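Putative metal-dependent phosphoesterase (Bifidobacterium adolescentis, PDB 3O0F) hydrolyses phosphoester bonds as a metal-dependent enzyme of the PHP family, holding two iron ions, a zinc ion and a bound adenosine monophosphate. Local coordinates at residues Phe90-Asp93 / His98-Ser101. Numbering follows the deposited sequence.
Sequences FQYD and HISS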
ATOM      1  N   PHE A  90       1.683   4.689  -9.321  1.00  8.29           N
ATOM      2  CA  PHE A  90       1.884   3.688 -10.363  1.00  9.14           C
ATOM      3  C   PHE A  90       2.684   4.269 -11.538  1.00 10.71           C
ATOM      4  O   PHE A  90       2.541   5.459 -11.889  1.00  9.26           O
ATOM      5  CB  PHE A  90       0.546   3.216 -10.919  1.00 10.86           C
ATOM      6  CG  PHE A  90      -0.325   2.537  -9.904  1.00  9.35           C
ATOM      7  CD1 PHE A  90      -0.047   1.233  -9.501  1.00 10.27           C
ATOM      8  CD2 PHE A  90      -1.398   3.203  -9.353  1.00 14.62           C
ATOM      9  CE1 PHE A  90      -0.839   0.612  -8.517  1.00 13.66           C
ATOM     10  CE2 PHE A  90      -2.226   2.578  -8.417  1.00 10.09           C
ATOM     11  CZ  PHE A  90      -1.928   1.291  -7.999  1.00 13.75           C
ATOM     12  N   GLN A  91       3.442   3.384 -12.167  1.00  9.99           N
ATOM     13  CA  GLN A  91       4.076   3.651 -13.467  1.00 11.65           C
ATOM     14  C   GLN A  91       4.900   4.920 -13.482  1.00  9.70           C
ATOM     15  O   GLN A  91       4.740   5.782 -14.353  1.00 12.37           O
ATOM     16  CB  GLN A  91       3.011   3.646 -14.584  1.00 14.31           C
ATOM     17  CG  GLN A  91       2.294   2.261 -14.713  1.00 11.90           C
ATOM     18  CD  GLN A  91       3.211   1.154 -15.223  1.00 17.11           C
ATOM     19  OE1 GLN A  91       3.407   0.137 -14.554  1.00 13.85           O
ATOM     20  NE2 GLN A  91       3.766   1.343 -16.431  1.00 11.23           N
ATOM     21  N   TYR A  92       5.789   5.036 -12.508  1.00 11.82           N
ATOM     22  CA  TYR A  92       6.721   6.172 -12.428  1.00 12.56           C
ATOM     23  C   TYR A  92       8.138   5.675 -12.653  1.00 13.56           C
ATOM     24  O   TYR A  92       8.403   4.472 -12.554  1.00 11.73           O
ATOM     25  CB  TYR A  92       6.597   6.883 -11.090  1.00 11.53           C
ATOM     26  CG  TYR A  92       6.895   6.028  -9.916  1.00 12.57           C
ATOM     27  CD1 TYR A  92       8.179   5.914  -9.427  1.00 12.03           C
ATOM     28  CD2 TYR A  92       5.883   5.325  -9.281  1.00 14.95           C
ATOM     29  CE1 TYR A  92       8.458   5.136  -8.336  1.00 17.55           C
ATOM     30  CE2 TYR A  92       6.145   4.520  -8.189  1.00 13.95           C
ATOM     31  CZ  TYR A  92       7.421   4.436  -7.713  1.00 16.11           C
ATOM     32  OH  TYR A  92       7.675   3.639  -6.636  1.00 17.90           O
ATOM     33  N   ASP A  93       9.057   6.588 -12.948  1.00 15.36           N
ATOM     34  CA  ASP A  93      10.470   6.219 -13.137  1.00 16.17           C
ATOM     35  C   ASP A  93      11.131   5.785 -11.830  1.00 15.38           C
ATOM     36  O   ASP A  93      11.347   6.599 -10.940  1.00 16.23           O
ATOM     37  CB  ASP A  93      11.228   7.377 -13.771  1.00 15.62           C
ATOM     38  CG  ASP A  93      12.725   7.156 -13.835  1.00 22.81           C
ATOM     39  OD1 ASP A  93      13.223   6.019 -13.547  1.00 19.31           O
ATOM     40  OD2 ASP A  93      13.403   8.179 -14.122  1.00 23.93           O
ATOM     41  N   HIS A  98      14.477  12.050  -6.546  1.00 17.96           N
ATOM     42  CA  HIS A  98      13.614  12.601  -5.488  1.00 17.78           C
ATOM     43  C   HIS A  98      12.784  11.481  -4.869  1.00 19.34           C
ATOM     44  O   HIS A  98      12.725  11.319  -3.639  1.00 20.24           O
ATOM     45  CB  HIS A  98      12.733  13.730  -6.080  1.00 21.33           C
ATOM     46  CG  HIS A  98      11.765  14.371  -5.121  1.00 24.89           C
ATOM     47  ND1 HIS A  98      11.848  14.231  -3.750  1.00 36.19           N
ATOM     48  CD2 HIS A  98      10.734  15.226  -5.342  1.00 30.91           C
ATOM     49  CE1 HIS A  98      10.876  14.918  -3.175  1.00 23.93           C
ATOM     50  NE2 HIS A  98      10.199  15.548  -4.114  1.00 34.28           N
ATOM     51  N   ILE A  99      12.162  10.664  -5.705  1.00 18.37           N
ATOM     52  CA  ILE A  99      11.287   9.646  -5.143  1.00 17.71           C
ATOM     53  C   ILE A  99      12.152   8.577  -4.457  1.00 15.72           C
ATOM     54  O   ILE A  99      11.845   8.145  -3.356  1.00 16.62           O
ATOM     55  CB  ILE A  99      10.210   9.181  -6.196  1.00 16.94           C
ATOM     56  CG1 ILE A  99       8.876   8.901  -5.483  1.00 25.46           C
ATOM     57  CG2 ILE A  99      10.701   8.079  -7.093  1.00 18.20           C
ATOM     58  CD1 ILE A  99       7.702   8.760  -6.386  1.00 29.38           C
ATOM     59  N   SER A 100      13.287   8.243  -5.042  1.00 15.51           N
ATOM     60  CA  SER A 100      14.211   7.270  -4.437  1.00 21.45           C
ATOM     61  C   SER A 100      14.697   7.649  -3.060  1.00 19.37           C
ATOM     62  O   SER A 100      14.710   6.804  -2.158  1.00 21.87           O
ATOM     63  CB  SER A 100      15.448   7.033  -5.320  1.00 23.43           C
ATOM     64  OG  SER A 100      15.088   6.184  -6.366  1.00 33.26           O
ATOM     65  N   SER A 101      15.099   8.901  -2.891  1.00 18.86           N
ATOM     66  CA  SER A 101      15.610   9.325  -1.618  1.00 19.62           C
ATOM     67  C   SER A 101      14.468   9.485  -0.601  1.00 18.50           C
ATOM     68  O   SER A 101      14.649   9.226   0.568  1.00 15.56           O
ATOM     69  CB  SER A 101      16.421  10.595  -1.784  1.00 22.89           C
ATOM     70  OG  SER A 101      15.569  11.695  -1.792  1.00 29.68           O
TER
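The hydroxyl OH of Tyr92 is hydrogen-bonded to OG1 of Thr74 on strand 70-80, and the ring behind it packs against Ile99. The bond ties the far end of the ring to the sheet. No hydrogen bond links 90-93 to 98-101; the contact between them is apolar and small, burying 104 Å² in all. Its closest approach is 3.9 Å, from CE1 of Tyr92 to CG2 of Ile99. The second branch of Ile99 reaches the ring as well. CD1 of Ile99 sits over one face, 4.1 Å above the plane and displaced toward the rim, near CD1 and CE1 of Tyr92. With CG between the backbone N and the carbonyl carbon (chi1 60°), the tyrosine ring extends toward the helix and presents its CD1-CE1 side to Ile99. Asp93 adds a looser touch, its backbone O 4.2 Å from CG2 of Ile99.

The contact spans the short loop of the PHP domain by which the chain, after strand 83-90, leaves the central sheet for the long helix 97-124. Ile99 lies in the first turn of that helix, where its N is hydrogen-bonded to OD1 of Asn96. Ala191 and Val192 of helix 185-194 also touch Ile99, while the ring of Trp56 meets that of Tyr92 with the planes at about 55°. An alanine in place of Tyr92 would probably leave Thr74 without this hydroxyl partner and Ile99 without the ring that its CD1 covers and its CG2 flanks. The tyrosine side chain lies about 9 Å from that of Glu75, an iron ligand, and about 14 Å from a bound iron ion.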